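Local coordinates for protein beta-catenin homolog sys-1 (Caenorhabditis elegans, PDB 3C2G) that acts as a Wnt-pathway transcription coregulator, a beta-catenin that binds the TCF factor POP-1 directly and activates or represses target genes according to upstream Wnt signals, at residues Q9-W14 with K28-W33; S503-Q508 with Q519-R524; E175-Q180 with T222-K227. One frame throughout, in Å; residues are numbered along the deposited sequence.

Contact 1 (Q9-W14 with K28-W33)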
loop_
_atom_site.group_PDB
_atom_site.type_symbol
_atom_site.label_atom_id
_atom_site.label_comp_id
_atom_site.label_asym_id
_atom_site.label_seq_id
_atom_site.Cartn_x
_atom_site.Cartn_y
_atom_site.Cartn_z
ATOM N N GLN A 9 -27.334 -32.532 36.347
ATOM C CA GLN A 9 -28.714 -32.266 36.742
ATOM C C GLN A 9 -29.180 -30.959 36.092
ATOM O O GLN A 9 -30.240 -30.911 35.477
ATOM C CB GLN A 9 -28.865 -32.221 38.273
ATOM C CG GLN A 9 -30.303 -32.489 38.756
ATOM C CD GLN A 9 -30.631 -31.872 40.116
ATOM O OE1 GLN A 9 -30.307 -30.711 40.389
ATOM N NE2 GLN A 9 -31.301 -32.644 40.967
ATOM N N ALA A 10 -28.353 -29.921 36.219
ATOM C CA ALA A 10 -28.575 -28.611 35.597
ATOM C C ALA A 10 -28.848 -28.697 34.088
ATOM O O ALA A 10 -29.802 -28.091 33.587
ATOM C CB ALA A 10 -27.380 -27.692 35.872
ATOM N N ILE A 11 -28.015 -29.456 33.381
ATOM C CA ILE A 11 -28.170 -29.667 31.944
ATOM C C ILE A 11 -29.471 -30.426 31.631
ATOM O O ILE A 11 -30.254 -30.012 30.768
ATOM C CB ILE A 11 -26.905 -30.369 31.359
ATOM C CG1 ILE A 11 -25.747 -29.362 31.289
ATOM C CG2 ILE A 11 -27.182 -30.980 29.985
ATOM C CD1 ILE A 11 -24.367 -29.968 31.263
ATOM N N ARG A 12 -29.698 -31.520 32.358
ATOM C CA ARG A 12 -30.885 -32.351 32.191
ATOM C C ARG A 12 -32.170 -31.581 32.497
ATOM O O ARG A 12 -33.181 -31.760 31.817
ATOM C CB ARG A 12 -30.776 -33.613 33.069
ATOM C CG ARG A 12 -32.066 -34.433 33.194
ATOM C CD ARG A 12 -31.875 -35.729 33.988
ATOM N NE ARG A 12 -32.091 -35.569 35.428
ATOM C CZ ARG A 12 -31.135 -35.698 36.351
ATOM N NH1 ARG A 12 -29.882 -35.996 35.996
ATOM N NH2 ARG A 12 -31.432 -35.532 37.639
ATOM N N LEU A 13 -32.119 -30.713 33.503
ATOM C CA LEU A 13 -33.316 -30.036 34.001
ATOM C C LEU A 13 -33.576 -28.642 33.419
ATOM O O LEU A 13 -34.657 -28.068 33.619
ATOM C CB LEU A 13 -33.283 -29.975 35.536
ATOM C CG LEU A 13 -34.131 -30.961 36.368
ATOM C CD1 LEU A 13 -34.161 -32.396 35.825
ATOM C CD2 LEU A 13 -33.678 -30.953 37.835
ATOM N N TRP A 14 -32.592 -28.099 32.703
ATOM C CA TRP A 14 -32.664 -26.704 32.253
ATOM C C TRP A 14 -34.010 -26.340 31.625
ATOM O O TRP A 14 -34.660 -25.371 32.043
ATOM C CB TRP A 14 -31.525 -26.356 31.285
ATOM C CG TRP A 14 -31.628 -24.937 30.790
ATOM C CD1 TRP A 14 -32.333 -24.497 29.707
ATOM C CD2 TRP A 14 -31.041 -23.770 31.390
ATOM N NE1 TRP A 14 -32.212 -23.132 29.588
ATOM C CE2 TRP A 14 -31.419 -22.660 30.601
ATOM C CE3 TRP A 14 -30.217 -23.557 32.507
ATOM C CZ2 TRP A 14 -31.014 -21.353 30.898
ATOM C CZ3 TRP A 14 -29.811 -22.256 32.804
ATOM C CH2 TRP A 14 -30.211 -21.170 32.000
ATOM N N LYS A 28 -24.229 -20.875 36.881
ATOM C CA LYS A 28 -23.004 -20.891 37.697
ATOM C C LYS A 28 -22.446 -22.302 37.824
ATOM O O LYS A 28 -21.241 -22.524 37.670
ATOM C CB LYS A 28 -23.256 -20.333 39.096
ATOM C CG LYS A 28 -23.601 -18.849 39.150
ATOM C CD LYS A 28 -23.869 -18.402 40.589
ATOM C CE LYS A 28 -24.160 -16.904 40.668
ATOM N NZ LYS A 28 -24.618 -16.485 42.035
ATOM N N THR A 29 -23.342 -23.247 38.094
ATOM C CA THR A 29 -22.999 -24.652 38.256
ATOM C C THR A 29 -22.301 -25.200 37.014
ATOM O O THR A 29 -21.177 -25.704 37.103
ATOM C CB THR A 29 -24.266 -25.479 38.604
ATOM O OG1 THR A 29 -24.842 -24.971 39.816
ATOM C CG2 THR A 29 -23.941 -26.953 38.775
ATOM N N ILE A 30 -22.959 -25.078 35.862
ATOM C CA ILE A 30 -22.378 -25.503 34.583
ATOM C C ILE A 30 -21.036 -24.810 34.294
ATOM O O ILE A 30 -20.095 -25.448 33.831
ATOM C CB ILE A 30 -23.368 -25.299 33.411
ATOM C CG1 ILE A 30 -24.584 -26.220 33.580
ATOM C CG2 ILE A 30 -22.679 -25.550 32.053
ATOM C CD1 ILE A 30 -25.796 -25.846 32.731
ATOM N N ARG A 31 -20.944 -23.516 34.590
ATOM C CA ARG A 31 -19.700 -22.777 34.380
ATOM C C ARG A 31 -18.597 -23.324 35.269
ATOM O O ARG A 31 -17.481 -23.580 34.815
ATOM C CB ARG A 31 -19.910 -21.283 34.634
ATOM C CG ARG A 31 -18.688 -20.428 34.353
ATOM C CD ARG A 31 -18.925 -18.974 34.743
ATOM N NE ARG A 31 -17.680 -18.216 34.685
ATOM C CZ ARG A 31 -16.956 -17.857 35.741
ATOM N NH1 ARG A 31 -17.348 -18.167 36.975
ATOM N NH2 ARG A 31 -15.833 -17.177 35.558
ATOM N N THR A 32 -18.928 -23.518 36.540
ATOM C CA THR A 32 -17.984 -24.051 37.511
ATOM C C THR A 32 -17.447 -25.402 37.063
ATOM O O THR A 32 -16.238 -25.624 37.066
ATOM C CB THR A 32 -18.633 -24.161 38.891
ATOM O OG1 THR A 32 -19.191 -22.888 39.241
ATOM C CG2 THR A 32 -17.611 -24.574 39.942
ATOM N N TRP A 33 -18.348 -26.290 36.649
ATOM C CA TRP A 33 -17.958 -27.605 36.148
ATOM C C TRP A 33 -16.954 -27.515 35.002
ATOM O O TRP A 33 -15.937 -28.208 35.011
ATOM C CB TRP A 33 -19.198 -28.397 35.722
ATOM C CG TRP A 33 -18.913 -29.702 35.032
ATOM C CD1 TRP A 33 -18.271 -30.787 35.553
ATOM C CD2 TRP A 33 -19.282 -30.059 33.697
ATOM N NE1 TRP A 33 -18.206 -31.799 34.622
ATOM C CE2 TRP A 33 -18.822 -31.379 33.474
ATOM C CE3 TRP A 33 -19.950 -29.391 32.663
ATOM C CZ2 TRP A 33 -19.011 -32.043 32.260
ATOM C CZ3 TRP A 33 -20.140 -30.051 31.456
ATOM C CH2 TRP A 33 -19.670 -31.366 31.264
#
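I30 lays its CG1-CD1 arm against two neighbours on the facing helix at once, the methyl of A10 and the longer branch of I11. CG1 of I30 comes 3.9 Å from A10 CB, while its terminal CD1 sits 3.8 Å from I11 CG1, so the arm lies over the small alanine and leans on the isoleucine next to it. The two isoleucines cross obliquely. Each holds CG1 opposite its own carbonyl carbon (chi1 -65° in I30, -74° in I11), which sends both long branches into the interface and turns each CG2 back toward the carbonyl side. I11 then reaches on past I30, its CD1 approaching W33 CZ3 at 4.2 Å and meeting the six-membered ring of the indole at a slant. At this point A10 and I30 have their CA atoms 7.0 Å apart, and the axes of the short segments 9-13 and 28-33 approach to 9.9 Å at 132° between their directions, steeply inclined partners in an all-helical armadillo domain. I54 of helix 47-62 touches both isoleucines, and I84 of helix 71-90 adds to the surroundings of I30. W33 has a second aromatic partner in F39, which it meets edge-to-face. An alanine in place of I30 would probably open a gap opposite A10 and take from the long branch of I11 its closest neighbour on segment 28-33. No hydrogen bond or salt bridge links the two segments, and the side chains that touch are all buried and apolar. The union of the first two helices at this point therefore rests on shape and on the exclusion of water, with no directional bond between these segments to fix their rotation.

Contact 2 (S503-Q508 with Q519-R524)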
loop_
_atom_site.group_PDB
_atom_site.type_symbol
_atom_site.label_atom_id
_atom_site.label_comp_id
_atom_site.label_asym_id
_atom_site.label_seq_id
_atom_site.Cartn_x
_atom_site.Cartn_y
_atom_site.Cartn_z
ATOM N N SER A 503 23.208 -4.980 -21.655
ATOM C CA SER A 503 23.588 -6.397 -21.638
ATOM C C SER A 503 22.802 -7.172 -20.593
ATOM O O SER A 503 22.247 -8.224 -20.878
ATOM C CB SER A 503 25.079 -6.548 -21.340
ATOM O OG SER A 503 25.857 -6.199 -22.469
ATOM N N TRP A 504 22.756 -6.634 -19.381
ATOM C CA TRP A 504 22.071 -7.256 -18.255
ATOM C C TRP A 504 20.615 -7.595 -18.560
ATOM O O TRP A 504 20.142 -8.682 -18.220
ATOM C CB TRP A 504 22.148 -6.328 -17.046
ATOM C CG TRP A 504 21.316 -6.761 -15.880
ATOM C CD1 TRP A 504 21.647 -7.691 -14.937
ATOM C CD2 TRP A 504 20.023 -6.263 -15.516
ATOM N NE1 TRP A 504 20.640 -7.808 -14.015
ATOM C CE2 TRP A 504 19.630 -6.944 -14.343
ATOM C CE3 TRP A 504 19.162 -5.301 -16.063
ATOM C CZ2 TRP A 504 18.411 -6.702 -13.708
ATOM C CZ3 TRP A 504 17.948 -5.058 -15.432
ATOM C CH2 TRP A 504 17.583 -5.759 -14.267
ATOM N N VAL A 505 19.920 -6.671 -19.213
ATOM C CA VAL A 505 18.503 -6.841 -19.490
ATOM C C VAL A 505 18.245 -8.050 -20.406
ATOM O O VAL A 505 17.227 -8.735 -20.276
ATOM C CB VAL A 505 17.849 -5.516 -20.016
ATOM C CG1 VAL A 505 17.983 -5.376 -21.528
ATOM C CG2 VAL A 505 16.401 -5.460 -19.624
ATOM N N PHE A 506 19.179 -8.334 -21.310
ATOM C CA PHE A 506 19.013 -9.483 -22.195
ATOM C C PHE A 506 19.245 -10.835 -21.521
ATOM O O PHE A 506 18.765 -11.854 -21.993
ATOM C CB PHE A 506 19.839 -9.314 -23.469
ATOM C CG PHE A 506 19.273 -8.287 -24.397
ATOM C CD1 PHE A 506 18.181 -8.589 -25.202
ATOM C CD2 PHE A 506 19.805 -6.999 -24.438
ATOM C CE1 PHE A 506 17.641 -7.636 -26.040
ATOM C CE2 PHE A 506 19.270 -6.034 -25.272
ATOM C CZ PHE A 506 18.187 -6.350 -26.077
ATOM N N ARG A 507 19.959 -10.824 -20.400
ATOM C CA ARG A 507 20.218 -12.029 -19.621
ATOM C C ARG A 507 19.121 -12.288 -18.592
ATOM O O ARG A 507 19.112 -13.328 -17.947
ATOM C CB ARG A 507 21.582 -11.929 -18.932
ATOM C CG ARG A 507 22.762 -11.931 -19.901
ATOM C CD ARG A 507 24.091 -12.112 -19.182
ATOM N NE ARG A 507 24.815 -10.849 -19.000
ATOM C CZ ARG A 507 24.859 -10.155 -17.865
ATOM N NH1 ARG A 507 24.216 -10.587 -16.782
ATOM N NH2 ARG A 507 25.548 -9.023 -17.810
ATOM N N GLN A 508 18.203 -11.338 -18.437
ATOM C CA GLN A 508 17.107 -11.475 -17.482
ATOM C C GLN A 508 16.097 -12.509 -17.983
ATOM O O GLN A 508 15.955 -12.685 -19.200
ATOM C CB GLN A 508 16.417 -10.126 -17.224
ATOM C CG GLN A 508 17.131 -9.190 -16.252
ATOM C CD GLN A 508 17.433 -9.825 -14.899
ATOM O OE1 GLN A 508 18.407 -10.556 -14.755
ATOM N NE2 GLN A 508 16.609 -9.526 -13.896
ATOM N N GLN A 519 11.334 -3.672 -22.554
ATOM C CA GLN A 519 11.236 -2.944 -23.796
ATOM C C GLN A 519 11.541 -1.453 -23.593
ATOM O O GLN A 519 12.283 -0.880 -24.386
ATOM C CB GLN A 519 9.874 -3.168 -24.455
ATOM C CG GLN A 519 9.666 -2.417 -25.780
ATOM C CD GLN A 519 10.707 -2.762 -26.842
ATOM O OE1 GLN A 519 11.243 -3.875 -26.874
ATOM N NE2 GLN A 519 10.988 -1.803 -27.724
ATOM N N GLN A 520 11.012 -0.833 -22.532
ATOM C CA GLN A 520 11.247 0.603 -22.325
ATOM C C GLN A 520 12.699 0.936 -21.962
ATOM O O GLN A 520 13.173 2.018 -22.278
ATOM C CB GLN A 520 10.235 1.258 -21.366
ATOM C CG GLN A 520 10.515 1.089 -19.880
ATOM C CD GLN A 520 9.674 2.011 -18.963
ATOM O OE1 GLN A 520 8.769 2.727 -19.415
ATOM N NE2 GLN A 520 9.980 1.977 -17.661
ATOM N N LEU A 521 13.399 0.002 -21.325
ATOM C CA LEU A 521 14.809 0.178 -20.988
ATOM C C LEU A 521 15.658 0.161 -22.251
ATOM O O LEU A 521 16.612 0.935 -22.377
ATOM C CB LEU A 521 15.285 -0.925 -20.033
ATOM C CG LEU A 521 16.703 -0.782 -19.475
ATOM C CD1 LEU A 521 16.789 -1.345 -18.093
ATOM C CD2 LEU A 521 17.749 -1.437 -20.375
ATOM N N VAL A 522 15.310 -0.742 -23.166
ATOM C CA VAL A 522 15.990 -0.885 -24.436
ATOM C C VAL A 522 15.869 0.406 -25.246
ATOM O O VAL A 522 16.879 0.926 -25.748
ATOM C CB VAL A 522 15.432 -2.098 -25.212
ATOM C CG1 VAL A 522 15.849 -2.062 -26.667
ATOM C CG2 VAL A 522 15.903 -3.389 -24.557
ATOM N N GLU A 523 14.638 0.924 -25.337
ATOM C CA GLU A 523 14.335 2.134 -26.099
ATOM C C GLU A 523 15.060 3.333 -25.517
ATOM O O GLU A 523 15.643 4.140 -26.247
ATOM C CB GLU A 523 12.826 2.403 -26.120
ATOM C CG GLU A 523 12.022 1.374 -26.912
ATOM C CD GLU A 523 10.514 1.616 -26.874
ATOM O OE1 GLU A 523 9.756 0.611 -26.826
ATOM O OE2 GLU A 523 10.081 2.801 -26.896
ATOM N N ARG A 524 15.038 3.437 -24.195
ATOM C CA ARG A 524 15.692 4.537 -23.517
ATOM C C ARG A 524 17.199 4.486 -23.699
ATOM O O ARG A 524 17.841 5.526 -23.743
ATOM C CB ARG A 524 15.296 4.590 -22.035
ATOM C CG ARG A 524 13.906 5.129 -21.843
ATOM C CD ARG A 524 13.401 4.960 -20.443
ATOM N NE ARG A 524 12.059 5.518 -20.321
ATOM C CZ ARG A 524 11.404 5.643 -19.170
ATOM N NH1 ARG A 524 11.981 5.260 -18.041
ATOM N NH2 ARG A 524 10.189 6.176 -19.146
#
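V505 faces L521 and V522 across a nearly antiparallel pair of helices in the armadillo domain, the axes of the short segments 503-507 and 519-524 running 157° apart in direction and 10.4 Å from each other. Followed outward, its CB already lies 4.1 Å from L521 CD2. Its CG1 touches that same methyl and, at 4.2 Å, V522 CG2, so one branch settles between two consecutive residues of the opposite helix. With chi1 at 87°, CG1 stands between the backbone N and the carbonyl carbon, the crowded position for a valine in a helix, and is thereby turned toward V522. The V505 side chain passes that of L521 head to tail, whereas it stands roughly perpendicular to that of V522. L458 of helix 457-472 packs on V505, and L465 of the same helix on L521, so a third helix covers this pair. At the exposed margin, F506 bends its ring over toward V522; L555, from a loop, touches both residues, and Y502 meets the phenyl ring edge-to-face. The ring makes this approach with its far end, CZ lying 4.0 Å from V522 CG2.

Contact 3 (E175-Q180 with T222-K227)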
loop_
_atom_site.group_PDB
_atom_site.type_symbol
_atom_site.label_atom_id
_atom_site.label_comp_id
_atom_site.label_asym_id
_atom_site.label_seq_id
_atom_site.Cartn_x
_atom_site.Cartn_y
_atom_site.Cartn_z
ATOM N N GLU A 175 -22.077 2.835 15.192
ATOM C CA GLU A 175 -22.465 3.817 16.198
ATOM C C GLU A 175 -21.248 4.206 17.050
ATOM O O GLU A 175 -21.194 5.300 17.595
ATOM C CB GLU A 175 -23.641 3.314 17.047
ATOM C CG GLU A 175 -24.337 4.420 17.867
ATOM C CD GLU A 175 -25.568 3.949 18.662
ATOM O OE1 GLU A 175 -26.218 2.947 18.253
ATOM O OE2 GLU A 175 -25.895 4.596 19.695
ATOM N N TYR A 176 -20.256 3.325 17.129
ATOM C CA TYR A 176 -19.027 3.644 17.836
ATOM C C TYR A 176 -18.171 4.672 17.097
ATOM O O TYR A 176 -17.249 5.243 17.675
ATOM C CB TYR A 176 -18.193 2.400 18.100
ATOM C CG TYR A 176 -18.708 1.487 19.187
ATOM C CD1 TYR A 176 -18.161 1.529 20.469
ATOM C CD2 TYR A 176 -19.707 0.544 18.927
ATOM C CE1 TYR A 176 -18.590 0.664 21.460
ATOM C CE2 TYR A 176 -20.156 -0.300 19.911
ATOM C CZ TYR A 176 -19.593 -0.243 21.181
ATOM O OH TYR A 176 -20.026 -1.103 22.175
ATOM N N PHE A 177 -18.478 4.911 15.829
ATOM C CA PHE A 177 -17.730 5.892 15.058
ATOM C C PHE A 177 -18.465 7.222 14.930
ATOM O O PHE A 177 -18.062 8.094 14.145
ATOM C CB PHE A 177 -17.339 5.326 13.692
ATOM C CG PHE A 177 -16.370 4.174 13.764
ATOM C CD1 PHE A 177 -15.433 4.089 14.788
ATOM C CD2 PHE A 177 -16.377 3.187 12.785
ATOM C CE1 PHE A 177 -14.541 3.031 14.855
ATOM C CE2 PHE A 177 -15.478 2.127 12.836
ATOM C CZ PHE A 177 -14.554 2.052 13.884
ATOM N N ASN A 178 -19.536 7.386 15.709
ATOM C CA ASN A 178 -20.283 8.639 15.715
ATOM C C ASN A 178 -19.481 9.765 16.366
ATOM O O ASN A 178 -18.754 9.535 17.336
ATOM C CB ASN A 178 -21.670 8.481 16.358
ATOM C CG ASN A 178 -22.700 7.852 15.408
ATOM O OD1 ASN A 178 -22.438 7.655 14.214
ATOM N ND2 ASN A 178 -23.876 7.525 15.943
ATOM N N PRO A 179 -19.588 10.982 15.801
ATOM C CA PRO A 179 -18.802 12.140 16.235
ATOM C C PRO A 179 -18.899 12.441 17.727
ATOM O O PRO A 179 -17.908 12.870 18.315
ATOM C CB PRO A 179 -19.391 13.303 15.421
ATOM C CG PRO A 179 -20.678 12.778 14.829
ATOM C CD PRO A 179 -20.474 11.317 14.666
ATOM N N GLN A 180 -20.065 12.205 18.326
ATOM C CA GLN A 180 -20.315 12.557 19.731
ATOM C C GLN A 180 -19.758 11.557 20.759
ATOM O O GLN A 180 -19.788 11.821 21.960
ATOM C CB GLN A 180 -21.819 12.776 19.963
ATOM N N THR A 222 -23.051 9.753 6.748
ATOM C CA THR A 222 -23.460 8.471 7.329
ATOM C C THR A 222 -22.438 7.369 7.047
ATOM O O THR A 222 -22.478 6.297 7.652
ATOM C CB THR A 222 -24.849 8.005 6.806
ATOM O OG1 THR A 222 -24.856 8.015 5.371
ATOM C CG2 THR A 222 -25.964 8.909 7.330
ATOM N N GLY A 223 -21.528 7.636 6.119
ATOM C CA GLY A 223 -20.540 6.649 5.718
ATOM C C GLY A 223 -19.224 6.766 6.454
ATOM O O GLY A 223 -18.993 7.709 7.222
ATOM N N LEU A 224 -18.343 5.813 6.181
ATOM C CA LEU A 224 -17.135 5.650 6.971
ATOM C C LEU A 224 -16.016 6.644 6.702
ATOM O O LEU A 224 -15.153 6.834 7.550
ATOM C CB LEU A 224 -16.601 4.221 6.864
ATOM C CG LEU A 224 -17.362 3.191 7.692
ATOM C CD1 LEU A 224 -16.478 2.002 7.895
ATOM C CD2 LEU A 224 -17.796 3.760 9.028
ATOM N N ILE A 225 -16.004 7.272 5.537
ATOM C CA ILE A 225 -14.947 8.210 5.269
ATOM C C ILE A 225 -15.070 9.395 6.225
ATOM O O ILE A 225 -14.098 9.767 6.887
ATOM C CB ILE A 225 -14.893 8.630 3.780
ATOM C CG1 ILE A 225 -14.454 7.438 2.928
ATOM C CG2 ILE A 225 -13.940 9.787 3.586
ATOM C CD1 ILE A 225 -14.234 7.756 1.462
ATOM N N ILE A 226 -16.261 9.966 6.333
ATOM C CA ILE A 226 -16.462 11.110 7.225
ATOM C C ILE A 226 -16.271 10.699 8.694
ATOM O O ILE A 226 -15.671 11.436 9.498
ATOM C CB ILE A 226 -17.852 11.760 6.983
ATOM C CG1 ILE A 226 -17.964 12.270 5.535
ATOM C CG2 ILE A 226 -18.150 12.880 7.986
ATOM C CD1 ILE A 226 -17.000 13.415 5.173
ATOM N N LYS A 227 -16.761 9.511 9.027
ATOM C CA LYS A 227 -16.726 9.023 10.393
ATOM C C LYS A 227 -15.311 8.685 10.836
ATOM O O LYS A 227 -14.860 9.145 11.895
ATOM C CB LYS A 227 -17.629 7.814 10.565
ATOM C CG LYS A 227 -19.114 8.129 10.616
ATOM C CD LYS A 227 -19.841 6.868 11.081
ATOM C CE LYS A 227 -21.313 6.880 10.765
ATOM N NZ LYS A 227 -22.000 5.929 11.676
#
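K227 stretches along the backbone of F177 and ends on the side chain of N178, whose OD1 accepts a hydrogen bond from NZ at 3.1 Å. The ammonium approaches at a C=O...N angle of 155°, tilted 22° from the plane of the carbonyl. Behind it, the lysine's methylenes do the packing: CB is 3.6 Å from F177 O, and CD lies 3.9 Å from F177 CB, so the aliphatic chain runs past the carbonyl oxygen and the root of the phenylalanine before the charge appears. This reach depends on the lysine's shape. CG stands opposite the carbonyl carbon (chi1 -75°) and the chain is extended from there to NZ, alongside the N178 side chain and pointing the same way. The phenyl ring of F177 turns toward L224 instead, its CD2 meeting L224 CD2 at 4.1 Å in an oblique contact. One turn of helix separates L224 from K227, and the two thus receive different parts of F177, the leucine its ring and the lysine its CB and carbonyl. A weak hydrogen bond from NZ to S174 O gives the ammonium a second partner at the end of helix 167-174, and the two oxygens are likely to stabilise its positive charge. In the loop itself, N178 N is bonded to E175 O, a turn consistent with F177 and N178 both reaching the lysine. G223 takes the N-cap position of the helix that carries both L224 and K227. Further out, F177 also packs against L228 and V231, farther along helix 224-239, and against I190 of helix 189-198, while L224 rests on F208 of helix 202-210. The loop after helix 167-174 is thereby joined to the beginning of helix 224-239, with helices 189-198 and 202-210 at its flanks.

Overall arrangement
The contacts follow one another along the chain in the order 1, 3, 2, each closing before the next opens, and they share no helix. Contact 1 joins helices 3-13 and 20-37 near the N-terminus, its centre about 51 Å from that of the chain. Contact 3 ties a loop to helix 224-239, its centre about 43 Å from that of contact 1. Contact 2, between helices 494-507 and 515-535, lies beyond the chain's centre, with about 75 Å between its centre and that of contact 1. None touches another. Local contacts of this kind, between neighbouring helices and the loops that link them and without any strand, are what build the elongated armadillo scaffold of a beta-catenin.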